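Local structure of VIN1 (Oscarella pearsei, 6BFI) at residues 273-278 with 296-301; 370-375 with 497-502; 375-380 with 535-540; 439-444 with 484-489; 546-551 with 749-754. The protein binds actin filaments and may play a role in cell-cell adhesion, as a sponge member of the vinculin/alpha-catenin family. One frame throughout, in Å; residues are numbered along the deposited sequence.

Contact 1 (273-278 with 296-301); sequences HMFHQA and RKCISE
The helical segments 273-278 and 296-301 run roughly antiparallel, their axes 9.8 Å apart and their directions 135° from each other, with Phe275 and Cys298 closest in the backbone. Cys298 points its CB at the other helix. Its SG sits over the centre of the Phe275 ring, 3.5 Å above the plane, in a sulfur-aromatic contact. Its CB lies over the same face and makes a CH-pi contact, touching CZ of Phe275 at 3.5 Å. Glu301 CG meets the ring at its edge, near the plane. The carboxylate of Glu301 turns elsewhere, to Ser427. Beside the ring, Met274 carries CG anti to its backbone N (chi1 -177°), which extends the chain toward the other helix. Its SD then touches Lys297 CD at 3.7 Å, and the bend at chi3 lays CE against the same carbon. Phe275 and Cys298 are both buried, and Leu357 of helix 344-375 packs on each. This is apolar packing between neighbouring helices, 268-283 and 289-306, as in the helical bundles of the vinculin family.

Contact 2 (370-375 with 497-502); sequences ERVATD and LEFMKV
Phe499 and Val502 fill the crossing between helices 344-375 and 496-519, part of the all-helical vinculin fold. The segment axes pass 9.4 Å apart at 57°. Phe499 comes first. With CG anti to the backbone N (chi1 -173°), its ring leans toward the other helix, and one ring atom, CE2, does the touching. It meets Ala373 CA at 3.8 Å and Val372 CG1 at 3.9 Å, both approaching the ring obliquely. The small Ala373 probably lets the ring come this close to the backbone. Val544 of helix 524-550 also packs on Phe499. One turn later comes Val502, which uses its CG1 branch. This methyl faces Ala373 CB at 4.2 Å and also meets Glu370. The glutamate chain crosses the valine at about a right angle and carries its carboxylate on to Thr314, its OE1 bonding the threonine hydroxyl. Only the aliphatic part of Glu370 therefore serves this contact, with its CG 3.8 Å from Val502 CG1.

Contact 3 (375-380 with 535-540); sequences DFVNVG and ARQANR
Val377 and Asn378 lie against Arg536 and Gln537, while Phe376 meets Arg540. Val377 CG2 touches Gln537 CG at 3.7 Å; this branch is anti to the backbone N, the chi1 of 72° being that of CG1. The Asn378 amide is nearly parallel to the Arg536 guanidinium, the planes 15° apart, but only its ND2 lies over the face. ND2 stands 3.6 Å above that plane, offset toward the rim, and CG of Asn378 is 3.6 Å from Arg536 CD. Val377 O approaches the guanidinium at its edge. The loop carrying these residues joins helices 344-375 and 381-390 of the vinculin fold and rests on helix 524-550. Further out, other residues hold the polar ends. In the conformer given, one of two, Arg540 forms a salt bridge with Asp491. Asp510 accepts from Gln537 NE2. Asn378 OD1 makes a weak capping bond to Gly381 N at the start of the next helix. The Phe376 ring leads off from this contact and packs on Leu417 and Met486.

Contact 4 (439-444 with 484-489); sequences RKEAAK and ESMGRS
Glu441 and Ala442 meet Met486 and Ser489 where segments 439-444 and 484-489 run nearly antiparallel, their axes 9.5 Å apart at 155°. The buried part is apolar. Met486 SD lies 3.7 Å from Ala442 CA and 4.0 Å from Ala442 CB, on a chain that has CG anti to the backbone N (chi1 -164°), is extended as far as SD and then bends at chi3. Leu417, Leu438 and Leu445 also pack on this methionine. The partly exposed part is polar, though it holds the shortest approach. Glu441 stretches to the second helix, extended beyond CG, and OE2 accepts a 2.8 Å hydrogen bond from Ser489 OG. The hydroxyl meets OE2 on its syn side, 31° out of the carboxylate plane. OE2 also sits 3.3 Å from Met486 CA. With an alanine here instead of Glu441, the Ser489 hydroxyl would probably lose this acceptor. Helices 432-449 and 466-493 of the vinculin fold are thus joined by Met486 on Ala442, beside one carboxylate-hydroxyl bond. That bond probably steadies the carboxylate and helps to stabilise its negative charge.

Contact 5 (546-551 with 749-754); sequences KVEADN and DKRAKT
The Asn551 amide and the Arg751 guanidinium are 23° from parallel, and Asn551 ND2 approaches the guanidinium obliquely. The Glu548 carboxylate is turned steeply against that guanidinium. Its OE2 also comes in obliquely and forms a salt bridge with Arg751 NH1 at 3.3 Å. The Asp749 carboxylate stands 81° from the Asn551 amide. Asn551 ND2 donates to Asp749 OD1 in a short, bent bond of 2.6 Å, on the syn side but well out of the carboxylate plane. Asn551 has CG anti to the backbone N (chi1 -171°), which carries the amide to the start of the second helix. There Asp749 is the N-cap, and its OD1 also takes a weak bond from Arg751 N. The backbones are joined too, by a nearly straight bond from Lys750 N to Asn551 O at 2.9 Å. Lys750 is extended beyond CG, and NZ donates to Asp550 O at 3.0 Å. Replacing Asn551 by a leucine would probably cost Asp749 OD1 its side-chain donor and leave the N-cap less firmly held. This surface contact sets the end of helix 524-550 against the start of helix 750-760. NZ sits on the Asp550 carbonyl near the C-terminal end of helix 524-550, where its charge would probably be favoured by the helix dipole.

Contacts 2 and 3 adjoin. Their centres lie 11 Å apart and they share Asp375. In the conformer given, one of two, Arg540 NH2 packs on Val372 CG1 at 3.8 Å and on Phe499 CE2 at 3.9 Å. Contact 3 also reaches contact 4, 17 Å away between centres, through Phe376 CZ, which lies 3.6 Å from Met486 CE. Contacts 2, 3 and 4 are thus linked in sequence. Contact 5 uses the same helix, 524-550, as contact 3, but their centres are 21 Å apart and they do not touch. Contact 1 stands apart, its nearest atoms about 10 Å or more from every other contact, although helix 344-375, which packs on it, also carries contact 2.

Contact 1 (273-278 with 296-301)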
# COMPACT_ATOMS: atom_id res chain seq x y z
N HIS A 273 15.79 0.86 -6.08
CA HIS A 273 16.29 2.18 -6.42
C HIS A 273 17.79 2.28 -6.17
O HIS A 273 18.51 2.93 -6.94
CB HIS A 273 15.54 3.25 -5.62
CG HIS A 273 15.80 4.64 -6.07
ND1 HIS A 273 16.73 5.46 -5.46
CD2 HIS A 273 15.27 5.37 -7.09
CE1 HIS A 273 16.75 6.63 -6.07
NE2 HIS A 273 15.88 6.60 -7.06
N MET A 274 18.28 1.65 -5.10
CA MET A 274 19.71 1.65 -4.84
C MET A 274 20.47 0.88 -5.91
O MET A 274 21.54 1.32 -6.37
CB MET A 274 19.98 1.07 -3.45
CG MET A 274 21.44 1.09 -3.03
SD MET A 274 21.69 0.43 -1.37
CE MET A 274 20.97 1.74 -0.38
N PHE A 275 19.94 -0.27 -6.34
CA PHE A 275 20.51 -1.01 -7.46
C PHE A 275 20.62 -0.11 -8.69
O PHE A 275 21.68 -0.04 -9.33
CB PHE A 275 19.65 -2.23 -7.78
CG PHE A 275 20.13 -3.51 -7.14
CD1 PHE A 275 19.75 -3.84 -5.85
CD2 PHE A 275 20.95 -4.38 -7.84
CE1 PHE A 275 20.20 -5.02 -5.27
CE2 PHE A 275 21.39 -5.55 -7.27
CZ PHE A 275 21.02 -5.88 -5.98
N HIS A 276 19.54 0.59 -9.03
CA HIS A 276 19.53 1.38 -10.25
C HIS A 276 20.46 2.58 -10.15
O HIS A 276 21.12 2.95 -11.13
CB HIS A 276 18.10 1.82 -10.57
CG HIS A 276 17.12 0.69 -10.65
ND1 HIS A 276 15.76 0.88 -10.72
CD2 HIS A 276 17.32 -0.66 -10.68
CE1 HIS A 276 15.16 -0.30 -10.79
NE2 HIS A 276 16.08 -1.24 -10.76
N GLN A 277 20.52 3.21 -8.98
CA GLN A 277 21.43 4.34 -8.78
C GLN A 277 22.88 3.89 -8.87
O GLN A 277 23.72 4.61 -9.42
CB GLN A 277 21.16 4.99 -7.42
CG GLN A 277 19.84 5.74 -7.35
CD GLN A 277 19.96 7.17 -7.84
OE1 GLN A 277 20.81 7.93 -7.38
NE2 GLN A 277 19.12 7.54 -8.80
N ALA A 278 23.19 2.71 -8.34
CA ALA A 278 24.55 2.19 -8.45
C ALA A 278 24.89 1.83 -9.89
O ALA A 278 26.02 2.05 -10.34
CB ALA A 278 24.73 0.99 -7.53
N ARG A 296 28.29 -2.41 -2.66
CA ARG A 296 28.50 -3.44 -1.65
C ARG A 296 27.19 -3.80 -0.96
O ARG A 296 26.96 -4.97 -0.62
CB ARG A 296 29.55 -2.99 -0.64
CG ARG A 296 30.97 -3.00 -1.21
CD ARG A 296 32.03 -2.71 -0.15
NE ARG A 296 33.35 -3.17 -0.58
CZ ARG A 296 34.20 -2.43 -1.29
NH1 ARG A 296 33.88 -1.20 -1.65
NH2 ARG A 296 35.38 -2.93 -1.64
N LYS A 297 26.31 -2.82 -0.75
CA LYS A 297 24.98 -3.13 -0.22
C LYS A 297 24.21 -4.02 -1.19
O LYS A 297 23.50 -4.94 -0.77
CB LYS A 297 24.20 -1.84 0.06
CG LYS A 297 24.82 -0.95 1.12
CD LYS A 297 23.84 0.12 1.57
CE LYS A 297 24.53 1.18 2.40
NZ LYS A 297 25.29 0.61 3.55
N CYS A 298 24.33 -3.76 -2.50
CA CYS A 298 23.66 -4.61 -3.48
C CYS A 298 24.22 -6.03 -3.45
O CYS A 298 23.47 -7.00 -3.62
CB CYS A 298 23.80 -4.01 -4.87
SG CYS A 298 22.92 -2.44 -5.07
N ILE A 299 25.53 -6.17 -3.23
CA ILE A 299 26.12 -7.50 -3.08
C ILE A 299 25.55 -8.19 -1.85
O ILE A 299 25.24 -9.39 -1.88
CB ILE A 299 27.65 -7.40 -3.03
CG1 ILE A 299 28.20 -6.83 -4.35
CG2 ILE A 299 28.27 -8.76 -2.74
CD1 ILE A 299 29.70 -6.62 -4.35
N SER A 300 25.41 -7.45 -0.75
CA SER A 300 24.82 -8.02 0.46
C SER A 300 23.39 -8.49 0.22
O SER A 300 22.98 -9.54 0.73
CB SER A 300 24.86 -7.01 1.60
OG SER A 300 26.14 -6.96 2.20
N GLU A 301 22.62 -7.73 -0.56
CA GLU A 301 21.27 -8.17 -0.89
C GLU A 301 21.30 -9.43 -1.75
O GLU A 301 20.49 -10.34 -1.56
CB GLU A 301 20.51 -7.04 -1.60
CG GLU A 301 19.18 -7.46 -2.23
CD GLU A 301 18.08 -7.74 -1.21
OE1 GLU A 301 18.34 -7.65 0.01
OE2 GLU A 301 16.95 -8.05 -1.63

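Contact 2 (370-375 with 497-502)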
# COMPACT_ATOMS: atom_id res chain seq x y z
N GLU A 370 11.79 -18.55 -8.89
CA GLU A 370 11.99 -19.97 -8.66
C GLU A 370 11.36 -20.40 -7.34
O GLU A 370 10.71 -21.45 -7.26
CB GLU A 370 13.48 -20.31 -8.69
CG GLU A 370 13.78 -21.75 -9.07
CD GLU A 370 15.24 -22.11 -8.89
OE1 GLU A 370 15.88 -21.54 -7.99
OE2 GLU A 370 15.74 -22.97 -9.65
N ARG A 371 11.55 -19.60 -6.28
CA ARG A 371 10.87 -19.88 -5.02
C ARG A 371 9.36 -19.94 -5.21
O ARG A 371 8.70 -20.83 -4.66
CB ARG A 371 11.23 -18.81 -3.98
CG ARG A 371 12.48 -19.12 -3.17
CD ARG A 371 12.23 -20.21 -2.14
NE ARG A 371 11.28 -19.80 -1.12
CZ ARG A 371 11.61 -19.18 0.01
NH1 ARG A 371 12.88 -18.90 0.27
NH2 ARG A 371 10.67 -18.84 0.88
N VAL A 372 8.81 -19.02 -5.99
CA VAL A 372 7.37 -19.05 -6.24
C VAL A 372 6.99 -20.29 -7.04
O VAL A 372 5.99 -20.95 -6.74
CB VAL A 372 6.92 -17.76 -6.95
CG1 VAL A 372 5.46 -17.85 -7.35
CG2 VAL A 372 7.16 -16.57 -6.04
N ALA A 373 7.78 -20.63 -8.06
CA ALA A 373 7.49 -21.82 -8.86
C ALA A 373 7.51 -23.09 -8.02
O ALA A 373 6.78 -24.04 -8.32
CB ALA A 373 8.48 -21.94 -10.02
N THR A 374 8.33 -23.13 -6.97
CA THR A 374 8.41 -24.33 -6.14
C THR A 374 7.31 -24.36 -5.08
O THR A 374 6.64 -25.39 -4.91
CB THR A 374 9.78 -24.41 -5.48
OG1 THR A 374 10.80 -24.46 -6.49
CG2 THR A 374 9.87 -25.66 -4.61
N ASP A 375 7.12 -23.26 -4.37
CA ASP A 375 6.28 -23.29 -3.17
C ASP A 375 4.79 -23.19 -3.49
O ASP A 375 3.97 -23.71 -2.73
CB ASP A 375 6.69 -22.17 -2.22
CG ASP A 375 8.15 -22.27 -1.80
OD1 ASP A 375 8.76 -23.35 -1.99
OD2 ASP A 375 8.70 -21.27 -1.29
N LEU A 497 8.04 -13.17 -16.87
CA LEU A 497 8.88 -13.83 -17.86
C LEU A 497 9.83 -14.83 -17.20
O LEU A 497 10.06 -15.93 -17.72
CB LEU A 497 9.66 -12.79 -18.66
CG LEU A 497 10.71 -13.31 -19.65
CD1 LEU A 497 10.10 -14.33 -20.61
CD2 LEU A 497 11.33 -12.16 -20.42
N GLU A 498 10.40 -14.46 -16.05
CA GLU A 498 11.25 -15.39 -15.32
C GLU A 498 10.46 -16.60 -14.84
O GLU A 498 10.97 -17.73 -14.87
CB GLU A 498 11.93 -14.68 -14.15
CG GLU A 498 13.00 -13.68 -14.56
CD GLU A 498 14.18 -14.33 -15.27
OE1 GLU A 498 14.33 -15.56 -15.20
OE2 GLU A 498 14.96 -13.59 -15.91
N PHE A 499 9.22 -16.38 -14.39
CA PHE A 499 8.38 -17.51 -14.00
C PHE A 499 8.14 -18.44 -15.18
O PHE A 499 8.16 -19.67 -15.02
CB PHE A 499 7.05 -17.01 -13.43
CG PHE A 499 6.18 -18.10 -12.84
CD1 PHE A 499 5.33 -18.84 -13.64
CD2 PHE A 499 6.23 -18.38 -11.48
CE1 PHE A 499 4.54 -19.84 -13.11
CE2 PHE A 499 5.44 -19.38 -10.94
CZ PHE A 499 4.59 -20.11 -11.75
N MET A 500 7.92 -17.88 -16.37
CA MET A 500 7.68 -18.71 -17.54
C MET A 500 8.93 -19.46 -17.97
O MET A 500 8.83 -20.59 -18.45
CB MET A 500 7.14 -17.86 -18.69
CG MET A 500 5.81 -17.19 -18.40
SD MET A 500 4.57 -18.35 -17.77
CE MET A 500 3.19 -17.25 -17.46
N LYS A 501 10.11 -18.85 -17.81
CA LYS A 501 11.35 -19.55 -18.14
C LYS A 501 11.61 -20.69 -17.16
O LYS A 501 11.83 -21.84 -17.57
CB LYS A 501 12.52 -18.57 -18.15
CG LYS A 501 12.60 -17.68 -19.38
CD LYS A 501 13.79 -16.73 -19.29
CE LYS A 501 13.96 -15.93 -20.58
NZ LYS A 501 15.05 -14.91 -20.46
N VAL A 502 11.58 -20.39 -15.86
CA VAL A 502 11.84 -21.41 -14.85
C VAL A 502 10.82 -22.55 -14.98
O VAL A 502 11.19 -23.73 -14.95
CB VAL A 502 11.82 -20.78 -13.45
CG1 VAL A 502 11.98 -21.85 -12.38
CG2 VAL A 502 12.93 -19.74 -13.32

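Contact 3 (375-380 with 535-540)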
# COMPACT_ATOMS: atom_id res chain seq x y z
N ASP A 375 7.12 -23.26 -4.37
CA ASP A 375 6.28 -23.29 -3.17
C ASP A 375 4.79 -23.19 -3.49
O ASP A 375 3.97 -23.71 -2.73
CB ASP A 375 6.69 -22.17 -2.22
CG ASP A 375 8.15 -22.27 -1.80
OD1 ASP A 375 8.76 -23.35 -1.99
OD2 ASP A 375 8.70 -21.27 -1.29
N PHE A 376 4.41 -22.53 -4.59
CA PHE A 376 3.01 -22.35 -4.94
C PHE A 376 2.55 -23.31 -6.02
O PHE A 376 1.51 -23.07 -6.65
CB PHE A 376 2.76 -20.91 -5.40
CG PHE A 376 2.75 -19.91 -4.28
CD1 PHE A 376 3.94 -19.41 -3.76
CD2 PHE A 376 1.55 -19.45 -3.76
CE1 PHE A 376 3.92 -18.48 -2.74
CE2 PHE A 376 1.53 -18.53 -2.73
CZ PHE A 376 2.72 -18.04 -2.22
N VAL A 377 3.28 -24.41 -6.25
CA VAL A 377 2.90 -25.34 -7.30
C VAL A 377 1.64 -26.11 -6.95
O VAL A 377 0.94 -26.60 -7.85
CB VAL A 377 4.07 -26.29 -7.61
CG1 VAL A 377 4.26 -27.30 -6.48
CG2 VAL A 377 3.85 -27.00 -8.94
N ASN A 378 1.31 -26.22 -5.66
CA ASN A 378 0.18 -27.03 -5.21
C ASN A 378 -0.30 -26.45 -3.88
O ASN A 378 -0.03 -26.97 -2.80
CB ASN A 378 0.56 -28.50 -5.08
CG ASN A 378 -0.63 -29.39 -4.81
OD1 ASN A 378 -1.77 -28.94 -4.82
ND2 ASN A 378 -0.37 -30.68 -4.59
N VAL A 379 -1.03 -25.33 -3.97
CA VAL A 379 -1.42 -24.60 -2.77
C VAL A 379 -2.46 -25.38 -1.97
O VAL A 379 -2.37 -25.47 -0.74
CB VAL A 379 -1.93 -23.19 -3.15
CG1 VAL A 379 -2.44 -22.47 -1.92
CG2 VAL A 379 -0.83 -22.39 -3.81
N GLY A 380 -3.46 -25.95 -2.65
CA GLY A 380 -4.56 -26.62 -1.98
C GLY A 380 -4.38 -28.09 -1.69
O GLY A 380 -5.21 -28.67 -0.99
N ALA A 535 0.99 -31.41 -14.74
CA ALA A 535 -0.30 -30.74 -14.90
C ALA A 535 -0.42 -29.54 -13.97
O ALA A 535 -0.95 -28.49 -14.36
CB ALA A 535 -1.44 -31.73 -14.65
N ARG A 536 0.06 -29.67 -12.73
CA ARG A 536 -0.02 -28.56 -11.79
C ARG A 536 0.89 -27.41 -12.20
O ARG A 536 0.51 -26.24 -12.09
CB ARG A 536 0.32 -29.03 -10.37
CG ARG A 536 -0.71 -30.00 -9.78
CD ARG A 536 -0.50 -30.20 -8.29
NE ARG A 536 0.77 -30.87 -7.99
CZ ARG A 536 0.90 -32.18 -7.83
NH1 ARG A 536 -0.15 -32.98 -7.94
NH2 ARG A 536 2.09 -32.70 -7.56
N GLN A 537 2.10 -27.73 -12.69
CA GLN A 537 2.99 -26.67 -13.16
C GLN A 537 2.41 -25.95 -14.36
O GLN A 537 2.48 -24.72 -14.46
CB GLN A 537 4.37 -27.25 -13.48
CG GLN A 537 5.08 -27.85 -12.28
CD GLN A 537 6.41 -28.47 -12.64
OE1 GLN A 537 7.27 -27.83 -13.26
NE2 GLN A 537 6.59 -29.74 -12.27
N ALA A 538 1.80 -26.70 -15.29
CA ALA A 538 1.17 -26.08 -16.45
C ALA A 538 0.01 -25.19 -16.04
O ALA A 538 -0.13 -24.07 -16.56
CB ALA A 538 0.70 -27.16 -17.43
N ASN A 539 -0.83 -25.65 -15.11
CA ASN A 539 -1.94 -24.82 -14.66
C ASN A 539 -1.45 -23.58 -13.92
O ASN A 539 -2.09 -22.53 -13.97
CB ASN A 539 -2.90 -25.63 -13.80
CG ASN A 539 -4.16 -26.02 -14.55
OD1 ASN A 539 -5.08 -25.22 -14.68
ND2 ASN A 539 -4.20 -27.25 -15.04
N ARG A 540 -0.31 -23.69 -13.22
CA ARG A 540 0.29 -22.50 -12.63
C ARG A 540 0.75 -21.53 -13.71
O ARG A 540 0.63 -20.30 -13.54
CB ARG A 540 1.45 -22.90 -11.72
CG ARG A 540 0.99 -23.36 -10.34
CD ARG A 540 0.41 -22.20 -9.57
NE ARG A 540 1.43 -21.19 -9.28
CZ ARG A 540 1.19 -19.89 -9.16
NH1 ARG A 540 -0.04 -19.42 -9.31
NH2 ARG A 540 2.18 -19.05 -8.90

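Contact 4 (439-444 with 484-489)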
# COMPACT_ATOMS: atom_id res chain seq x y z
N ARG A 439 2.33 -8.31 2.97
CA ARG A 439 2.61 -8.73 4.34
C ARG A 439 1.33 -8.92 5.14
O ARG A 439 1.23 -9.84 5.96
CB ARG A 439 3.53 -7.71 5.02
CG ARG A 439 4.90 -7.58 4.37
CD ARG A 439 5.85 -6.80 5.26
NE ARG A 439 7.22 -6.83 4.76
CZ ARG A 439 7.81 -5.82 4.11
NH1 ARG A 439 7.14 -4.70 3.88
NH2 ARG A 439 9.06 -5.94 3.70
N LYS A 440 0.33 -8.06 4.91
CA LYS A 440 -0.95 -8.20 5.60
C LYS A 440 -1.62 -9.52 5.22
O LYS A 440 -2.10 -10.25 6.08
CB LYS A 440 -1.85 -7.01 5.27
CG LYS A 440 -3.08 -6.90 6.16
CD LYS A 440 -3.83 -5.60 5.94
CE LYS A 440 -4.65 -5.63 4.66
NZ LYS A 440 -5.83 -6.54 4.78
N GLU A 441 -1.65 -9.83 3.92
CA GLU A 441 -2.26 -11.08 3.49
C GLU A 441 -1.51 -12.30 4.02
O GLU A 441 -2.13 -13.34 4.30
CB GLU A 441 -2.34 -11.12 1.96
CG GLU A 441 -3.14 -9.97 1.37
CD GLU A 441 -3.29 -10.08 -0.13
OE1 GLU A 441 -4.23 -9.45 -0.67
OE2 GLU A 441 -2.48 -10.78 -0.77
N ALA A 442 -0.19 -12.19 4.18
CA ALA A 442 0.57 -13.28 4.77
C ALA A 442 0.22 -13.47 6.24
O ALA A 442 -0.01 -14.60 6.70
CB ALA A 442 2.07 -13.02 4.60
N ALA A 443 0.17 -12.37 7.00
CA ALA A 443 -0.19 -12.46 8.42
C ALA A 443 -1.59 -13.04 8.59
O ALA A 443 -1.85 -13.83 9.51
CB ALA A 443 -0.08 -11.09 9.08
N LYS A 444 -2.52 -12.65 7.70
CA LYS A 444 -3.85 -13.25 7.71
C LYS A 444 -3.78 -14.75 7.42
O LYS A 444 -4.47 -15.55 8.07
CB LYS A 444 -4.75 -12.55 6.70
CG LYS A 444 -5.90 -13.40 6.20
CD LYS A 444 -6.98 -12.57 5.53
CE LYS A 444 -8.08 -13.46 4.98
NZ LYS A 444 -9.29 -12.69 4.56
N GLU A 484 -5.11 -18.16 -1.90
CA GLU A 484 -5.20 -17.86 -3.33
C GLU A 484 -5.05 -16.37 -3.60
O GLU A 484 -4.40 -15.98 -4.58
CB GLU A 484 -6.52 -18.38 -3.90
CG GLU A 484 -6.52 -19.87 -4.25
CD GLU A 484 -5.80 -20.17 -5.56
OE1 GLU A 484 -5.14 -19.27 -6.12
OE2 GLU A 484 -5.90 -21.32 -6.03
N SER A 485 -5.63 -15.52 -2.75
CA SER A 485 -5.45 -14.08 -2.94
C SER A 485 -3.99 -13.67 -2.71
O SER A 485 -3.42 -12.89 -3.49
CB SER A 485 -6.38 -13.30 -2.02
OG SER A 485 -6.02 -13.49 -0.67
N MET A 486 -3.38 -14.20 -1.64
CA MET A 486 -1.96 -13.95 -1.43
C MET A 486 -1.14 -14.42 -2.62
O MET A 486 -0.16 -13.77 -3.01
CB MET A 486 -1.49 -14.64 -0.14
CG MET A 486 -0.14 -14.13 0.36
SD MET A 486 0.56 -15.18 1.65
CE MET A 486 1.05 -16.61 0.67
N GLY A 487 -1.53 -15.56 -3.21
CA GLY A 487 -0.85 -16.02 -4.41
C GLY A 487 -1.02 -15.08 -5.58
O GLY A 487 -0.11 -14.90 -6.39
N ARG A 488 -2.20 -14.45 -5.70
CA ARG A 488 -2.40 -13.46 -6.75
C ARG A 488 -1.49 -12.26 -6.56
O ARG A 488 -0.93 -11.73 -7.53
CB ARG A 488 -3.86 -13.01 -6.79
CG ARG A 488 -4.74 -13.79 -7.75
CD ARG A 488 -6.02 -13.02 -8.06
NE ARG A 488 -6.71 -12.60 -6.84
CZ ARG A 488 -7.63 -13.33 -6.22
NH1 ARG A 488 -7.96 -14.52 -6.69
NH2 ARG A 488 -8.20 -12.87 -5.12
N SER A 489 -1.33 -11.80 -5.31
CA SER A 489 -0.42 -10.68 -5.07
C SER A 489 1.02 -11.07 -5.39
O SER A 489 1.75 -10.30 -6.05
CB SER A 489 -0.54 -10.21 -3.62
OG SER A 489 -1.85 -9.77 -3.34

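Contact 5 (546-551 with 749-754)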
# COMPACT_ATOMS: atom_id res chain seq x y z
N LYS A 546 -2.79 -15.51 -16.61
CA LYS A 546 -4.04 -14.79 -16.37
C LYS A 546 -3.77 -13.48 -15.64
O LYS A 546 -4.31 -12.43 -16.01
CB LYS A 546 -5.00 -15.67 -15.58
CG LYS A 546 -6.13 -14.93 -14.87
CD LYS A 546 -7.15 -14.37 -15.85
CE LYS A 546 -8.37 -13.84 -15.11
NZ LYS A 546 -9.35 -13.20 -16.02
N VAL A 547 -2.93 -13.52 -14.60
CA VAL A 547 -2.58 -12.30 -13.88
C VAL A 547 -1.89 -11.31 -14.81
O VAL A 547 -2.18 -10.11 -14.79
CB VAL A 547 -1.72 -12.63 -12.65
CG1 VAL A 547 -1.00 -11.39 -12.15
CG2 VAL A 547 -2.58 -13.23 -11.55
N GLU A 548 -0.96 -11.80 -15.65
CA GLU A 548 -0.24 -10.90 -16.54
C GLU A 548 -1.16 -10.29 -17.59
O GLU A 548 -1.00 -9.12 -17.95
CB GLU A 548 0.91 -11.64 -17.22
CG GLU A 548 2.27 -11.05 -16.90
CD GLU A 548 2.40 -9.60 -17.32
OE1 GLU A 548 2.57 -9.35 -18.53
OE2 GLU A 548 2.33 -8.72 -16.44
N ALA A 549 -2.13 -11.06 -18.08
CA ALA A 549 -3.08 -10.53 -19.05
C ALA A 549 -3.99 -9.49 -18.42
O ALA A 549 -4.27 -8.44 -19.02
CB ALA A 549 -3.89 -11.66 -19.67
N ASP A 550 -4.46 -9.75 -17.19
CA ASP A 550 -5.32 -8.78 -16.51
C ASP A 550 -4.62 -7.45 -16.28
O ASP A 550 -5.26 -6.40 -16.35
CB ASP A 550 -5.80 -9.36 -15.18
CG ASP A 550 -6.79 -10.48 -15.34
OD1 ASP A 550 -6.96 -10.96 -16.49
OD2 ASP A 550 -7.39 -10.90 -14.33
N ASN A 551 -3.32 -7.48 -16.02
CA ASN A 551 -2.57 -6.28 -15.68
C ASN A 551 -2.28 -5.39 -16.88
O ASN A 551 -1.77 -4.28 -16.69
CB ASN A 551 -1.25 -6.68 -15.00
CG ASN A 551 -0.51 -5.49 -14.41
OD1 ASN A 551 -0.96 -4.88 -13.44
ND2 ASN A 551 0.63 -5.15 -15.00
N ASP A 749 0.09 -0.38 -18.00
CA ASP A 749 0.56 -1.27 -16.94
C ASP A 749 -0.24 -0.93 -15.69
O ASP A 749 0.05 0.06 -15.01
CB ASP A 749 2.06 -1.10 -16.72
CG ASP A 749 2.66 -2.23 -15.91
OD1 ASP A 749 1.91 -2.93 -15.20
OD2 ASP A 749 3.90 -2.42 -15.98
N LYS A 750 -1.24 -1.76 -15.38
CA LYS A 750 -2.16 -1.44 -14.29
C LYS A 750 -1.45 -1.42 -12.94
O LYS A 750 -1.91 -0.75 -12.01
CB LYS A 750 -3.31 -2.44 -14.26
CG LYS A 750 -4.25 -2.33 -15.45
CD LYS A 750 -5.38 -3.34 -15.37
CE LYS A 750 -6.31 -3.26 -16.57
NZ LYS A 750 -7.38 -4.29 -16.55
N ARG A 751 -0.33 -2.13 -12.81
CA ARG A 751 0.45 -2.08 -11.58
C ARG A 751 1.03 -0.69 -11.36
O ARG A 751 0.81 -0.07 -10.31
CB ARG A 751 1.55 -3.14 -11.62
CG ARG A 751 1.19 -4.44 -10.90
CD ARG A 751 1.58 -5.67 -11.71
NE ARG A 751 3.01 -5.72 -11.99
CZ ARG A 751 3.58 -6.64 -12.77
NH1 ARG A 751 2.84 -7.57 -13.35
NH2 ARG A 751 4.89 -6.61 -12.98
N ALA A 752 1.76 -0.17 -12.35
CA ALA A 752 2.32 1.17 -12.23
C ALA A 752 1.23 2.24 -12.27
O ALA A 752 1.33 3.26 -11.59
CB ALA A 752 3.34 1.41 -13.35
N LYS A 753 0.19 2.01 -13.07
CA LYS A 753 -0.97 2.90 -13.10
C LYS A 753 -1.55 3.09 -11.70
O LYS A 753 -1.69 4.21 -11.21
CB LYS A 753 -2.02 2.33 -14.05
CG LYS A 753 -3.06 3.30 -14.57
CD LYS A 753 -4.14 2.54 -15.34
CE LYS A 753 -4.98 3.46 -16.21
NZ LYS A 753 -4.24 3.91 -17.43
N THR A 754 -1.87 1.97 -11.04
CA THR A 754 -2.35 2.02 -9.66
C THR A 754 -1.33 2.68 -8.74
O THR A 754 -1.69 3.47 -7.86
CB THR A 754 -2.68 0.61 -9.17
OG1 THR A 754 -3.84 0.12 -9.87
CG2 THR A 754 -2.95 0.60 -7.68